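Long-range contact in glycosyl hydrolase, BNR repeat (Ralstonia eutropha, PDB 3B7F), which may act as a glycosyl hydrolase, and folds as a seven-bladed beta-propeller with BNR repeats: residues Ala17-Thr29 against Phe35-Leu47. Sequence-based numbering, arbitrary orientation.
Sequences APESGPVMLLVAT and FLASDPARRTWEL. With EDO (1,2-ethanediol), chain P; EDO (1,2-ethanediol), chain I.
Ser38 CB covers one face of the Trp45 indole, over its centre, and Leu36 C lies at the edge in the ring plane. The six-membered ring of the indole reaches Val23 and Leu25 of 17-29. Trp45 CH2 lies 3.8 Å from Val23 CG1. Trp45 CZ3 lies 3.9 Å from Leu25 CG, and the Leu25 side chain crosses the indole at about a right angle. The Phe35 ring meets Leu26 edge-on, with Phe35 CD1 3.7 Å from Leu26 CD2.

Ser38 grips Val23 twice. Ser38 N donates to Val23 O at 2.8 Å. Its OG accepts a nearly straight bond from Val23 N (174°) and donates to Asp39 O. A chi1 of 80° turns OG back over its own backbone, where it can serve both partners. Arg42 N reaches Asp39 O from the opposite face of the carbonyl plane and closes the type I turn Asp39-Arg42. Leu25 and Leu36 form the antiparallel hydrogen-bonded pair. Water 1 bridges Gly21 N and Pro40 O.

Arg42 CD packs on Val23 CG2, while its guanidinium forms a salt bridge with Asp349. Strands 24-29 and 32-38 form a hairpin within a four-stranded antiparallel propeller blade. Strand 45-51 flanks it beyond 32-38. The C-terminal strand 385-391 pairs with 24-29, so both chain ends build this blade. Leu25, Leu36 and Trp45 pack on Ile378 of strand 376-379 in the neighbouring blade.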
ATOM      1  N   ALA A  17     -11.834  12.728 -15.587  1.00 58.20           N
ATOM      2  CA  ALA A  17     -11.238  12.885 -16.914  1.00 56.21           C
ATOM      3  C   ALA A  17      -9.853  12.243 -16.765  1.00 53.99           C
ATOM      4  O   ALA A  17      -9.250  12.361 -15.679  1.00 52.61           O
ATOM      5  CB  ALA A  17     -11.130  14.348 -17.314  1.00 55.67           C
ATOM      6  N   PRO A  18      -9.353  11.531 -17.808  1.00 51.06           N
ATOM      7  CA  PRO A  18      -8.020  10.926 -17.626  1.00 49.16           C
ATOM      8  C   PRO A  18      -6.910  11.971 -17.524  1.00 46.39           C
ATOM      9  O   PRO A  18      -6.993  13.036 -18.165  1.00 43.50           O
ATOM     10  CB  PRO A  18      -7.834  10.062 -18.880  1.00 48.64           C
ATOM     11  CG  PRO A  18      -9.200   9.966 -19.510  1.00 53.47           C
ATOM     12  CD  PRO A  18      -9.910  11.214 -19.135  1.00 51.44           C
ATOM     13  N   GLU A  19      -5.910  11.679 -16.688  1.00 44.49           N
ATOM     14  CA  GLU A  19      -4.755  12.564 -16.534  1.00 43.36           C
ATOM     15  C   GLU A  19      -3.901  12.419 -17.758  1.00 39.85           C
ATOM     16  O   GLU A  19      -4.064  11.491 -18.536  1.00 38.89           O
ATOM     17  CB  GLU A  19      -3.948  12.267 -15.277  1.00 43.64           C
ATOM     18  CG  GLU A  19      -4.696  12.626 -14.005  1.00 47.03           C
ATOM     19  CD  GLU A  19      -3.893  12.351 -12.742  1.00 47.05           C
ATOM     20  OE1 GLU A  19      -2.776  11.800 -12.831  1.00 65.43           O
ATOM     21  OE2 GLU A  19      -4.370  12.704 -11.642  1.00 58.01           O
ATOM     22  N   SER A  20      -2.987  13.353 -17.920  1.00 39.42           N
ATOM     23  CA  SER A  20      -2.182  13.435 -19.109  1.00 38.92           C
ATOM     24  C   SER A  20      -0.782  13.948 -18.795  1.00 37.58           C
ATOM     25  O   SER A  20      -0.534  14.517 -17.720  1.00 35.86           O
ATOM     26  CB  SER A  20      -2.896  14.377 -20.065  1.00 39.87           C
ATOM     27  OG  SER A  20      -2.246  14.419 -21.297  1.00 45.84           O
ATOM     28  N   GLY A  21       0.131  13.725 -19.729  1.00 36.20           N
ATOM     29  CA  GLY A  21       1.498  14.184 -19.568  1.00 37.50           C
ATOM     30  C   GLY A  21       2.436  13.240 -18.797  1.00 38.33           C
ATOM     31  O   GLY A  21       2.152  12.045 -18.659  1.00 37.85           O
ATOM     32  N   PRO A  22       3.577  13.776 -18.313  1.00 37.54           N
ATOM     33  CA  PRO A  22       4.569  12.971 -17.635  1.00 35.95           C
ATOM     34  C   PRO A  22       4.069  12.324 -16.364  1.00 31.97           C
ATOM     35  O   PRO A  22       3.268  12.913 -15.649  1.00 32.50           O
ATOM     36  CB  PRO A  22       5.645  14.002 -17.251  1.00 37.31           C
ATOM     37  CG  PRO A  22       5.541  15.045 -18.263  1.00 41.34           C
ATOM     38  CD  PRO A  22       4.027  15.185 -18.391  1.00 39.40           C
ATOM     39  N   VAL A  23       4.539  11.107 -16.124  1.00 28.95           N
ATOM     40  CA  VAL A  23       4.282  10.362 -14.901  1.00 25.55           C
ATOM     41  C   VAL A  23       5.586  10.317 -14.095  1.00 27.04           C
ATOM     42  O   VAL A  23       6.697  10.302 -14.654  1.00 24.72           O
ATOM     43  CB  VAL A  23       3.759   8.933 -15.212  1.00 25.95           C
ATOM     44  CG1 VAL A  23       3.683   8.064 -13.963  1.00 23.26           C
ATOM     45  CG2 VAL A  23       2.395   9.003 -15.863  1.00 21.32           C
HETATM   46  N   MSE A  24       5.442  10.294 -12.778  1.00 30.67           N
HETATM   47  CA  MSE A  24       6.542  10.171 -11.878  1.00 34.03           C
HETATM   48  C   MSE A  24       6.274   8.967 -11.012  1.00 29.09           C
HETATM   49  O   MSE A  24       5.137   8.724 -10.660  1.00 29.52           O
HETATM   50  CB  MSE A  24       6.669  11.423 -11.026  1.00 34.37           C
HETATM   51  CG  MSE A  24       7.842  11.369 -10.032  1.00 48.37           C
HETATM   52 SE   MSE A  24       8.326  13.117  -9.312  0.75 52.02          SE
HETATM   53  CE  MSE A  24       9.121  13.806 -10.979  1.00 54.54           C
ATOM     54  N   LEU A  25       7.321   8.207 -10.695  1.00 26.98           N
ATOM     55  CA  LEU A  25       7.231   7.063  -9.779  1.00 26.69           C
ATOM     56  C   LEU A  25       8.186   7.390  -8.652  1.00 26.06           C
ATOM     57  O   LEU A  25       9.280   7.805  -8.912  1.00 27.53           O
ATOM     58  CB  LEU A  25       7.612   5.738 -10.442  1.00 25.81           C
ATOM     59  CG  LEU A  25       6.835   5.305 -11.686  1.00 21.32           C
ATOM     60  CD1 LEU A  25       7.470   4.033 -12.210  1.00 15.87           C
ATOM     61  CD2 LEU A  25       5.313   5.117 -11.415  1.00 18.76           C
ATOM     62  N   LEU A  26       7.728   7.227  -7.419  1.00 27.23           N
ATOM     63  CA  LEU A  26       8.456   7.535  -6.194  1.00 25.18           C
ATOM     64  C   LEU A  26       8.816   6.185  -5.626  1.00 23.85           C
ATOM     65  O   LEU A  26       7.911   5.465  -5.193  1.00 23.44           O
ATOM     66  CB  LEU A  26       7.545   8.300  -5.229  1.00 27.16           C
ATOM     67  CG  LEU A  26       6.658   9.414  -5.797  1.00 29.98           C
ATOM     68  CD1 LEU A  26       5.820  10.055  -4.626  1.00 22.90           C
ATOM     69  CD2 LEU A  26       7.478  10.446  -6.545  1.00 19.37           C
ATOM     70  N   VAL A  27      10.122   5.858  -5.614  1.00 22.79           N
ATOM     71  CA  VAL A  27      10.607   4.545  -5.303  1.00 23.55           C
ATOM     72  C   VAL A  27      11.368   4.514  -3.984  1.00 25.58           C
ATOM     73  O   VAL A  27      12.447   5.108  -3.877  1.00 27.15           O
ATOM     74  CB  VAL A  27      11.558   4.025  -6.430  1.00 21.83           C
ATOM     75  CG1 VAL A  27      11.978   2.586  -6.146  1.00 19.35           C
ATOM     76  CG2 VAL A  27      10.912   4.160  -7.814  1.00 22.94           C
ATOM     77  N   ALA A  28      10.815   3.793  -3.009  1.00 23.79           N
ATOM     78  CA  ALA A  28      11.386   3.653  -1.680  1.00 24.93           C
ATOM     79  C   ALA A  28      12.147   2.351  -1.618  1.00 24.31           C
ATOM     80  O   ALA A  28      11.594   1.303  -1.963  1.00 23.94           O
ATOM     81  CB  ALA A  28      10.271   3.666  -0.614  1.00 23.57           C
ATOM     82  N   THR A  29      13.418   2.413  -1.209  1.00 25.72           N
ATOM     83  CA  THR A  29      14.238   1.217  -1.080  1.00 24.67           C
ATOM     84  C   THR A  29      14.931   1.202   0.262  1.00 26.83           C
ATOM     85  O   THR A  29      15.001   2.213   0.980  1.00 27.23           O
ATOM     86  CB  THR A  29      15.332   1.081  -2.190  1.00 25.56           C
ATOM     87  OG1 THR A  29      16.500   1.810  -1.816  1.00 17.44           O
ATOM     88  CG2 THR A  29      14.822   1.525  -3.559  1.00 24.24           C
ATOM     89  N   PHE A  35      13.653   8.245  -8.002  1.00 23.31           N
ATOM     90  CA  PHE A  35      12.525   8.871  -8.657  1.00 27.29           C
ATOM     91  C   PHE A  35      12.635   8.644 -10.126  1.00 27.88           C
ATOM     92  O   PHE A  35      13.718   8.829 -10.695  1.00 29.87           O
ATOM     93  CB  PHE A  35      12.526  10.358  -8.367  1.00 28.79           C
ATOM     94  CG  PHE A  35      12.388  10.665  -6.920  1.00 29.21           C
ATOM     95  CD1 PHE A  35      11.138  10.778  -6.348  1.00 30.46           C
ATOM     96  CD2 PHE A  35      13.510  10.783  -6.111  1.00 25.05           C
ATOM     97  CE1 PHE A  35      10.999  11.025  -4.984  1.00 31.50           C
ATOM     98  CE2 PHE A  35      13.376  11.042  -4.758  1.00 25.12           C
ATOM     99  CZ  PHE A  35      12.116  11.169  -4.199  1.00 29.93           C
ATOM    100  N   LEU A  36      11.532   8.208 -10.738  1.00 26.94           N
ATOM    101  CA  LEU A  36      11.499   7.946 -12.184  1.00 28.90           C
ATOM    102  C   LEU A  36      10.539   8.918 -12.825  1.00 27.22           C
ATOM    103  O   LEU A  36       9.461   9.108 -12.311  1.00 30.93           O
ATOM    104  CB  LEU A  36      11.122   6.495 -12.497  1.00 28.15           C
ATOM    105  CG  LEU A  36      12.239   5.468 -12.432  1.00 28.29           C
ATOM    106  CD1 LEU A  36      11.695   4.071 -12.159  1.00 28.55           C
ATOM    107  CD2 LEU A  36      13.105   5.521 -13.737  1.00 25.79           C
ATOM    108  N   ALA A  37      10.942   9.558 -13.922  1.00 28.14           N
ATOM    109  CA  ALA A  37      10.066  10.527 -14.607  1.00 27.86           C
ATOM    110  C   ALA A  37       9.937  10.164 -16.089  1.00 26.67           C
ATOM    111  O   ALA A  37      10.941   9.915 -16.753  1.00 28.08           O
ATOM    112  CB  ALA A  37      10.598  11.961 -14.422  1.00 28.10           C
ATOM    113  N   SER A  38       8.713  10.140 -16.603  1.00 29.38           N
ATOM    114  CA  SER A  38       8.484   9.817 -18.010  1.00 29.22           C
ATOM    115  C   SER A  38       8.292  11.039 -18.887  1.00 30.77           C
ATOM    116  O   SER A  38       8.105  12.155 -18.399  1.00 30.76           O
ATOM    117  CB  SER A  38       7.247   8.948 -18.184  1.00 26.91           C
ATOM    118  OG  SER A  38       6.035   9.698 -18.147  1.00 26.04           O
ATOM    119  N   ASP A  39       8.376  10.786 -20.196  1.00 32.23           N
ATOM    120  CA  ASP A  39       7.960  11.733 -21.227  1.00 33.62           C
ATOM    121  C   ASP A  39       6.403  11.646 -21.253  1.00 34.45           C
ATOM    122  O   ASP A  39       5.817  10.755 -20.611  1.00 32.39           O
ATOM    123  CB  ASP A  39       8.622  11.429 -22.595  1.00 34.01           C
ATOM    124  CG  ASP A  39       8.313  10.045 -23.137  1.00 35.46           C
ATOM    125  OD1 ASP A  39       7.663   9.206 -22.473  1.00 38.58           O
ATOM    126  OD2 ASP A  39       8.783   9.770 -24.250  1.00 52.59           O
ATOM    127  N   PRO A  40       5.722  12.558 -21.966  1.00 32.89           N
ATOM    128  CA  PRO A  40       4.251  12.494 -21.959  1.00 31.89           C
ATOM    129  C   PRO A  40       3.638  11.183 -22.492  1.00 30.44           C
ATOM    130  O   PRO A  40       2.572  10.767 -22.038  1.00 31.59           O
ATOM    131  CB  PRO A  40       3.855  13.667 -22.859  1.00 33.21           C
ATOM    132  CG  PRO A  40       5.065  14.559 -22.874  1.00 33.79           C
ATOM    133  CD  PRO A  40       6.223  13.670 -22.795  1.00 33.48           C
ATOM    134  N   ALA A  41       4.312  10.563 -23.452  1.00 29.26           N
ATOM    135  CA  ALA A  41       3.908   9.306 -24.036  1.00 28.81           C
ATOM    136  C   ALA A  41       4.214   8.094 -23.153  1.00 30.46           C
ATOM    137  O   ALA A  41       3.838   7.015 -23.527  1.00 31.27           O
ATOM    138  CB  ALA A  41       4.582   9.126 -25.422  1.00 28.93           C
ATOM    139  N   ARG A  42       4.897   8.265 -22.012  1.00 31.19           N
ATOM    140  CA  ARG A  42       5.272   7.184 -21.095  1.00 29.61           C
ATOM    141  C   ARG A  42       6.086   6.096 -21.768  1.00 31.72           C
ATOM    142  O   ARG A  42       5.906   4.895 -21.449  1.00 29.79           O
ATOM    143  CB  ARG A  42       4.052   6.569 -20.385  1.00 29.17           C
ATOM    144  CG  ARG A  42       3.298   7.546 -19.489  1.00 28.90           C
ATOM    145  CD  ARG A  42       2.059   6.904 -18.906  1.00 25.18           C
ATOM    146  NE  ARG A  42       1.056   6.682 -19.941  1.00 20.05           N
ATOM    147  CZ  ARG A  42      -0.032   5.905 -19.853  1.00 21.57           C
ATOM    148  NH1 ARG A  42      -0.274   5.195 -18.786  1.00 25.73           N
ATOM    149  NH2 ARG A  42      -0.874   5.823 -20.891  1.00 22.70           N
ATOM    150  N   ARG A  43       6.977   6.495 -22.689  1.00 32.46           N
ATOM    151  CA  ARG A  43       7.827   5.499 -23.369  1.00 34.74           C
ATOM    152  C   ARG A  43       9.297   5.539 -22.915  1.00 35.07           C
ATOM    153  O   ARG A  43       9.882   4.479 -22.748  1.00 37.36           O
ATOM    154  CB  ARG A  43       7.663   5.520 -24.895  1.00 36.27           C
ATOM    155  CG  ARG A  43       8.653   6.267 -25.743  1.00 45.80           C
ATOM    156  CD  ARG A  43       8.721   5.561 -27.098  1.00 55.01           C
ATOM    157  NE  ARG A  43       9.413   4.263 -27.005  1.00 54.71           N
ATOM    158  CZ  ARG A  43      10.694   4.015 -27.318  1.00 65.02           C
ATOM    159  NH1 ARG A  43      11.519   4.959 -27.798  1.00 69.98           N
ATOM    160  NH2 ARG A  43      11.167   2.778 -27.172  1.00 66.18           N
ATOM    161  N   THR A  44       9.868   6.722 -22.709  1.00 33.18           N
ATOM    162  CA  THR A  44      11.229   6.846 -22.178  1.00 33.29           C
ATOM    163  C   THR A  44      11.137   7.396 -20.745  1.00 32.60           C
ATOM    164  O   THR A  44      10.265   8.219 -20.455  1.00 33.76           O
ATOM    165  CB  THR A  44      12.136   7.734 -23.065  1.00 33.74           C
ATOM    166  OG1 THR A  44      11.606   9.059 -23.090  1.00 40.51           O
ATOM    167  CG2 THR A  44      12.216   7.173 -24.486  1.00 29.40           C
ATOM    168  N   TRP A  45      12.032   6.920 -19.867  1.00 31.37           N
ATOM    169  CA  TRP A  45      12.087   7.299 -18.457  1.00 29.35           C
ATOM    170  C   TRP A  45      13.479   7.765 -18.010  1.00 30.15           C
ATOM    171  O   TRP A  45      14.485   7.270 -18.476  1.00 29.01           O
ATOM    172  CB  TRP A  45      11.649   6.131 -17.570  1.00 26.94           C
ATOM    173  CG  TRP A  45      10.205   5.739 -17.757  1.00 24.58           C
ATOM    174  CD1 TRP A  45       9.703   4.992 -18.760  1.00 22.98           C
ATOM    175  CD2 TRP A  45       9.094   6.061 -16.905  1.00 24.46           C
ATOM    176  NE1 TRP A  45       8.361   4.825 -18.602  1.00 19.26           N
ATOM    177  CE2 TRP A  45       7.952   5.473 -17.475  1.00 22.97           C
ATOM    178  CE3 TRP A  45       8.954   6.789 -15.723  1.00 22.04           C
ATOM    179  CZ2 TRP A  45       6.684   5.595 -16.916  1.00 26.58           C
ATOM    180  CZ3 TRP A  45       7.685   6.915 -15.164  1.00 24.97           C
ATOM    181  CH2 TRP A  45       6.569   6.313 -15.753  1.00 23.58           C
ATOM    182  N   GLU A  46      13.497   8.696 -17.065  1.00 29.70           N
ATOM    183  CA  GLU A  46      14.701   9.290 -16.529  1.00 34.14           C
ATOM    184  C   GLU A  46      14.764   8.961 -15.053  1.00 29.00           C
ATOM    185  O   GLU A  46      13.810   9.186 -14.347  1.00 26.99           O
ATOM    186  CB  GLU A  46      14.615  10.798 -16.752  1.00 34.74           C
ATOM    187  CG  GLU A  46      15.784  11.643 -16.300  1.00 47.19           C
ATOM    188  CD  GLU A  46      15.604  13.124 -16.699  1.00 47.92           C
ATOM    189  OE1 GLU A  46      15.480  13.414 -17.924  1.00 67.34           O
ATOM    190  OE2 GLU A  46      15.598  13.988 -15.786  1.00 66.54           O
ATOM    191  N   LEU A  47      15.895   8.418 -14.604  1.00 30.13           N
ATOM    192  CA  LEU A  47      16.117   8.068 -13.213  1.00 27.97           C
ATOM    193  C   LEU A  47      16.886   9.170 -12.467  1.00 30.18           C
ATOM    194  O   LEU A  47      17.955   9.565 -12.904  1.00 31.10           O
ATOM    195  CB  LEU A  47      16.924   6.765 -13.136  1.00 29.20           C
ATOM    196  CG  LEU A  47      17.109   6.091 -11.771  1.00 26.68           C
ATOM    197  CD1 LEU A  47      15.727   5.652 -11.208  1.00 26.47           C
ATOM    198  CD2 LEU A  47      18.043   4.934 -11.896  1.00 23.04           C
TER
HETATM  199  C1  EDO P 408      11.882  12.831 -19.817  1.00 65.75           C
HETATM  200  O1  EDO P 408      11.841  12.051 -18.617  1.00 61.80           O
HETATM  201  C2  EDO P 408      12.574  12.048 -20.931  1.00 67.29           C
HETATM  202  O2  EDO P 408      12.317  10.640 -20.806  1.00 60.06           O
HETATM  203  C1  EDO I 401      13.356  13.031 -12.170  1.00 70.77           C
HETATM  204  O1  EDO I 401      14.532  12.574 -12.851  1.00 69.32           O
HETATM  205  C2  EDO I 401      12.962  14.433 -12.644  1.00 70.20           C
HETATM  206  O2  EDO I 401      13.070  14.563 -14.075  1.00 65.66           O
HETATM  207  O   HOH W   1       0.143  12.187 -21.849  1.00 42.20           O